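Local structure of uncharacterized protein DUF1234 (Pectobacterium atrosepticum SCRI1043, 3BDV) at residues H37-R40 with Q46-R49; M20-G25 with H33-W38. The protein is of unknown specific function but has an alpha/beta-hydrolase fold, probably acts as a serine hydrolase, and binds calcium in the crystal. All coordinates share one frame; numbering follows the deposited sequence.

Contact 1 (H37-R40 with Q46-R49). With CA (calcium ion), chain C.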
loop_
_atom_site.group_PDB
_atom_site.type_symbol
_atom_site.label_atom_id
_atom_site.label_comp_id
_atom_site.label_asym_id
_atom_site.label_seq_id
_atom_site.Cartn_x
_atom_site.Cartn_y
_atom_site.Cartn_z
ATOM N N HIS A 37 -5.643 11.212 -4.715
ATOM C CA HIS A 37 -7.064 11.342 -4.431
ATOM C C HIS A 37 -7.317 11.086 -2.961
ATOM O O HIS A 37 -8.022 11.851 -2.284
ATOM C CB HIS A 37 -7.883 10.377 -5.292
ATOM C CG HIS A 37 -8.098 10.882 -6.682
ATOM N ND1 HIS A 37 -9.248 11.531 -7.075
ATOM C CD2 HIS A 37 -7.302 10.817 -7.781
ATOM C CE1 HIS A 37 -9.150 11.854 -8.353
ATOM N NE2 HIS A 37 -7.977 11.441 -8.810
ATOM N N TRP A 38 -6.731 10.027 -2.451
ATOM C CA TRP A 38 -7.005 9.630 -1.055
ATOM C C TRP A 38 -6.466 10.627 -0.029
ATOM O O TRP A 38 -7.127 10.935 0.974
ATOM C CB TRP A 38 -6.501 8.209 -0.787
ATOM C CG TRP A 38 -7.235 7.163 -1.572
ATOM C CD1 TRP A 38 -8.194 7.365 -2.562
ATOM C CD2 TRP A 38 -7.024 5.758 -1.509
ATOM N NE1 TRP A 38 -8.605 6.165 -3.043
ATOM C CE2 TRP A 38 -7.889 5.161 -2.447
ATOM C CE3 TRP A 38 -6.206 4.944 -0.738
ATOM C CZ2 TRP A 38 -7.956 3.787 -2.613
ATOM C CZ3 TRP A 38 -6.274 3.592 -0.910
ATOM C CH2 TRP A 38 -7.155 3.027 -1.828
ATOM N N GLU A 39 -5.300 11.168 -0.320
ATOM C CA GLU A 39 -4.704 12.204 0.517
ATOM C C GLU A 39 -5.582 13.440 0.577
ATOM O O GLU A 39 -5.772 13.996 1.638
ATOM C CB GLU A 39 -3.347 12.557 -0.022
ATOM C CG GLU A 39 -2.564 13.444 0.886
ATOM C CD GLU A 39 -1.225 13.793 0.303
ATOM O OE1 GLU A 39 -1.057 13.761 -0.962
ATOM O OE2 GLU A 39 -0.358 14.123 1.132
ATOM N N ARG A 40 -6.083 13.901 -0.569
ATOM C CA ARG A 40 -7.028 15.023 -0.586
ATOM C C ARG A 40 -8.346 14.693 0.135
ATOM O O ARG A 40 -8.926 15.541 0.811
ATOM C CB ARG A 40 -7.366 15.480 -2.014
ATOM C CG ARG A 40 -6.221 16.071 -2.797
ATOM C CD ARG A 40 -6.705 16.721 -4.080
ATOM N NE ARG A 40 -7.134 15.740 -5.090
ATOM C CZ ARG A 40 -6.298 15.080 -5.897
ATOM N NH1 ARG A 40 -4.986 15.266 -5.840
ATOM N NH2 ARG A 40 -6.793 14.261 -6.787
ATOM N N GLN A 46 -1.403 10.071 6.424
ATOM C CA GLN A 46 -0.006 10.458 6.286
ATOM C C GLN A 46 0.579 9.936 4.989
ATOM O O GLN A 46 -0.000 9.080 4.340
ATOM C CB GLN A 46 0.790 9.941 7.466
ATOM C CG GLN A 46 0.415 10.559 8.831
ATOM C CD GLN A 46 0.435 12.084 8.817
ATOM O OE1 GLN A 46 1.484 12.704 8.643
ATOM N NE2 GLN A 46 -0.730 12.692 8.990
ATOM N N ARG A 47 1.733 10.471 4.619
ATOM C CA ARG A 47 2.368 10.145 3.350
ATOM C C ARG A 47 3.860 10.350 3.447
ATOM O O ARG A 47 4.338 11.332 4.048
ATOM C CB ARG A 47 1.746 10.998 2.242
ATOM C CG ARG A 47 2.329 10.771 0.877
ATOM C CD ARG A 47 1.503 11.479 -0.142
ATOM N NE ARG A 47 2.188 11.476 -1.422
ATOM C CZ ARG A 47 1.581 11.586 -2.598
ATOM N NH1 ARG A 47 0.287 11.788 -2.674
ATOM N NH2 ARG A 47 2.297 11.561 -3.702
ATOM N N ILE A 48 4.635 9.421 2.889
ATOM C CA ILE A 48 6.088 9.518 3.041
ATOM C C ILE A 48 6.565 10.586 2.080
ATOM O O ILE A 48 5.950 10.812 1.048
ATOM C CB ILE A 48 6.855 8.168 2.815
ATOM C CG1 ILE A 48 6.655 7.654 1.390
ATOM C CG2 ILE A 48 6.467 7.079 3.857
ATOM C CD1 ILE A 48 7.842 6.814 0.907
ATOM N N ARG A 49 7.670 11.218 2.434
ATOM C CA ARG A 49 8.341 12.187 1.592
ATOM C C ARG A 49 9.825 11.835 1.454
ATOM O O ARG A 49 10.430 11.326 2.376
ATOM C CB ARG A 49 8.254 13.560 2.244
ATOM C CG ARG A 49 6.897 13.968 2.660
ATOM C CD ARG A 49 5.931 14.153 1.503
ATOM N NE ARG A 49 4.609 14.430 2.037
ATOM C CZ ARG A 49 3.495 14.454 1.309
ATOM N NH1 ARG A 49 3.524 14.291 0.009
ATOM N NH2 ARG A 49 2.341 14.694 1.889
HETATM CA CA CA C . 4.962 12.483 6.103
HETATM O O HOH W 1 1.117 15.062 -1.509
HETATM O O HOH W 2 2.615 12.647 6.405
HETATM O O HOH W 3 7.033 13.405 6.125
HETATM O O HOH W 4 5.180 13.180 8.432
#

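Contact 2 (M20-G25 with H33-W38)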
loop_
_atom_site.group_PDB
_atom_site.type_symbol
_atom_site.label_atom_id
_atom_site.label_comp_id
_atom_site.label_asym_id
_atom_site.label_seq_id
_atom_site.Cartn_x
_atom_site.Cartn_y
_atom_site.Cartn_z
HETATM N N MSE A 20 -3.258 5.792 8.561
HETATM C CA MSE A 20 -2.886 5.337 7.234
HETATM C C MSE A 20 -1.626 6.052 6.805
HETATM O O MSE A 20 -1.557 7.271 6.893
HETATM C CB MSE A 20 -3.954 5.695 6.219
HETATM C CG MSE A 20 -5.332 5.235 6.552
HETATM SE SE MSE A 20 -5.554 3.392 6.961
HETATM C CE MSE A 20 -7.476 3.268 6.776
ATOM N N VAL A 21 -0.664 5.294 6.289
ATOM C CA VAL A 21 0.549 5.855 5.693
ATOM C C VAL A 21 0.635 5.487 4.197
ATOM O O VAL A 21 0.804 4.322 3.867
ATOM C CB VAL A 21 1.806 5.424 6.461
ATOM C CG1 VAL A 21 3.013 6.074 5.832
ATOM C CG2 VAL A 21 1.699 5.824 7.948
ATOM N N LEU A 22 0.541 6.499 3.326
ATOM C CA LEU A 22 0.679 6.318 1.891
ATOM C C LEU A 22 2.142 6.219 1.467
ATOM O O LEU A 22 2.927 7.099 1.780
ATOM C CB LEU A 22 0.014 7.464 1.119
ATOM C CG LEU A 22 -1.467 7.603 1.398
ATOM C CD1 LEU A 22 -1.889 9.039 1.000
ATOM C CD2 LEU A 22 -2.277 6.514 0.634
ATOM N N VAL A 23 2.496 5.105 0.827
ATOM C CA VAL A 23 3.841 4.859 0.284
ATOM C C VAL A 23 3.853 4.771 -1.255
ATOM O O VAL A 23 3.597 3.721 -1.816
ATOM C CB VAL A 23 4.467 3.574 0.852
ATOM C CG1 VAL A 23 5.938 3.486 0.489
ATOM C CG2 VAL A 23 4.280 3.510 2.422
ATOM N N PRO A 24 4.154 5.884 -1.944
ATOM C CA PRO A 24 4.270 5.861 -3.407
ATOM C C PRO A 24 5.476 5.096 -3.903
ATOM O O PRO A 24 6.428 4.865 -3.134
ATOM C CB PRO A 24 4.362 7.353 -3.787
ATOM C CG PRO A 24 3.777 8.069 -2.585
ATOM C CD PRO A 24 4.270 7.258 -1.418
ATOM N N GLY A 25 5.423 4.736 -5.182
ATOM C CA GLY A 25 6.574 4.177 -5.860
ATOM C C GLY A 25 7.415 5.206 -6.608
ATOM O O GLY A 25 7.418 6.386 -6.293
ATOM N N HIS A 33 -3.287 10.318 -9.334
ATOM C CA HIS A 33 -3.083 8.983 -8.806
ATOM C C HIS A 33 -3.968 8.792 -7.578
ATOM O O HIS A 33 -4.198 9.732 -6.807
ATOM C CB HIS A 33 -1.603 8.853 -8.427
ATOM C CG HIS A 33 -1.146 7.475 -8.105
ATOM N ND1 HIS A 33 -1.337 6.887 -6.867
ATOM C CD2 HIS A 33 -0.370 6.620 -8.810
ATOM C CE1 HIS A 33 -0.758 5.700 -6.864
ATOM N NE2 HIS A 33 -0.170 5.513 -8.031
ATOM N N TRP A 34 -4.487 7.584 -7.428
ATOM C CA TRP A 34 -5.328 7.231 -6.285
ATOM C C TRP A 34 -4.752 7.610 -4.937
ATOM O O TRP A 34 -5.484 8.021 -4.065
ATOM C CB TRP A 34 -5.719 5.738 -6.299
ATOM C CG TRP A 34 -4.584 4.756 -6.301
ATOM C CD1 TRP A 34 -3.944 4.239 -7.408
ATOM C CD2 TRP A 34 -4.024 4.072 -5.174
ATOM N NE1 TRP A 34 -2.974 3.369 -7.040
ATOM C CE2 TRP A 34 -2.977 3.255 -5.670
ATOM C CE3 TRP A 34 -4.220 4.154 -3.786
ATOM C CZ2 TRP A 34 -2.183 2.483 -4.834
ATOM C CZ3 TRP A 34 -3.418 3.390 -2.966
ATOM C CH2 TRP A 34 -2.428 2.547 -3.513
ATOM N N GLN A 35 -3.461 7.450 -4.720
ATOM C CA GLN A 35 -2.905 7.852 -3.424
ATOM C C GLN A 35 -3.079 9.359 -3.173
ATOM O O GLN A 35 -3.335 9.782 -2.039
ATOM C CB GLN A 35 -1.447 7.447 -3.327
ATOM C CG GLN A 35 -1.267 5.959 -3.097
ATOM C CD GLN A 35 0.193 5.554 -3.063
ATOM O OE1 GLN A 35 0.985 6.089 -3.825
ATOM N NE2 GLN A 35 0.554 4.614 -2.198
ATOM N N SER A 36 -3.034 10.142 -4.253
ATOM C CA SER A 36 -3.268 11.571 -4.163
ATOM C C SER A 36 -4.760 11.897 -3.997
ATOM O O SER A 36 -5.116 12.813 -3.244
ATOM C CB SER A 36 -2.622 12.319 -5.350
ATOM O OG SER A 36 -1.186 12.173 -5.336
ATOM N N HIS A 37 -5.643 11.212 -4.715
ATOM C CA HIS A 37 -7.064 11.342 -4.431
ATOM C C HIS A 37 -7.317 11.086 -2.961
ATOM O O HIS A 37 -8.022 11.851 -2.284
ATOM C CB HIS A 37 -7.883 10.377 -5.292
ATOM C CG HIS A 37 -8.098 10.882 -6.682
ATOM N ND1 HIS A 37 -9.248 11.531 -7.075
ATOM C CD2 HIS A 37 -7.302 10.817 -7.781
ATOM C CE1 HIS A 37 -9.150 11.854 -8.353
ATOM N NE2 HIS A 37 -7.977 11.441 -8.810
ATOM N N TRP A 38 -6.731 10.027 -2.451
ATOM C CA TRP A 38 -7.005 9.630 -1.055
ATOM C C TRP A 38 -6.466 10.627 -0.029
ATOM O O TRP A 38 -7.127 10.935 0.974
ATOM C CB TRP A 38 -6.501 8.209 -0.787
ATOM C CG TRP A 38 -7.235 7.163 -1.572
ATOM C CD1 TRP A 38 -8.194 7.365 -2.562
ATOM C CD2 TRP A 38 -7.024 5.758 -1.509
ATOM N NE1 TRP A 38 -8.605 6.165 -3.043
ATOM C CE2 TRP A 38 -7.889 5.161 -2.447
ATOM C CE3 TRP A 38 -6.206 4.944 -0.738
ATOM C CZ2 TRP A 38 -7.956 3.787 -2.613
ATOM C CZ3 TRP A 38 -6.274 3.592 -0.910
ATOM C CH2 TRP A 38 -7.155 3.027 -1.828
#

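Contact 1 (H37-R40 with Q46-R49)
E39 OE1 is gripped by R47 NH1 and by water 1, while the other carboxylate oxygen, OE2, belongs to R49. The salt bridge from OE1 to R47 NH1 measures 2.9 Å. Its N-H...O angle of 126° makes the hydrogen bond a weak one, and the approach to that guanidinium is oblique. Water 1 donates a hydrogen bond to E39 OE1 at 2.6 Å. The same water accepts from R49 NH1 (2.9 Å), tying the carboxylate to R49 indirectly. The direct tie is the salt bridge in which R49 NH2 donates to E39 OE2 at 2.9 Å. Here the N-H...O angle is wider, 148°, and the donor arrives nearly in line with the C-O bond of the glutamate. OE2 lies at the guanidinium edge, slightly tilted from its plane, and the two flat groups are nearly coplanar. R47 NH1 has another acceptor in S36 OG, while NH2 of R47 pairs with D28.

Side-chain shape sets up the crossing. E39 has CG anti to its N (chi1 -171°) and runs straight out from the helix, meeting the extended R47 at about a right angle; R47 CD lies 3.5 Å from E39 OE2. R49 bends after CG and comes from the opposite direction, its guanidinium laid over R47 CG. Two positive groups facing one carboxylate would be expected to favour its ionised form.

The backbone of R47 serves another site: its O binds the calcium ion at 2.4 Å, together with E68 and waters 2, 3 and 4. Water 2 also accepts from R47 N at 3.0 Å. The E39-R47-R49 salt-bridge network thus joins helix 34-41 to edge strand 46-47 and the residues just after it, within a beta-alpha-beta unit of the alpha/beta-hydrolase fold.

Contact 2 (M20-G25 with H33-W38)
Q35 reaches from helix 34-41 to strand 19-23, the helix and first strand of a beta-alpha-beta crossover in this alpha/beta-hydrolase fold. The local axes pass 9.5 Å apart at 148°, so the helix runs roughly antiparallel to the strand it covers. Starting at the helix, CB of Q35 lies 4.2 Å from L22 CD2, and CG approaches the same methyl to 3.9 Å as the two side chains lie alongside, pointing opposite ways. The other methyl, L22 CD1, packs on the Q35 backbone O. L22 CD2 also makes a looser apolar contact with W38 CE3 at 4.4 Å.

Beyond CG the chain is extended (chi2 177°), which carries the amide to the end of the strand. There OE1 sits 3.3 Å from P24 CA and close to the proline ring; its hydrogen-bonding partner is S29 OG, and all five residues touching here are buried. The start of the helix is secured separately: H33, at the N-cap position, accepts from Q35 N through ND1 at 3.1 Å, with the donor near the imidazole plane. At the tip, Q35 NE2 donates to V23 O at 3.2 Å; the bond is almost straight at 174° and lies in the glutamine amide plane, yet NE2 stands almost directly above the carbonyl plane and so does not use a lone pair of V23 O.

In the fold
The centres of contacts 1 and 2 lie about 5 Å apart, and both use helix 34-41, sharing H37 and W38. Chain order is strand 19-23, helix 34-41, strand 46-47: contact 2 joins the first two elements and contact 1 the last two. The strands are parallel neighbours in the six-stranded sheet, with 46-47 at its edge, and Q46 O to L22 N and Q46 N to M20 O, each 2.8 Å, are probable hydrogen bonds between them. I48 CG1 also packs on P24 CD at 3.7 Å. One helix is therefore fixed to two adjacent strands, by a buried contact inward and a partly buried, charged one beside the calcium-binding edge.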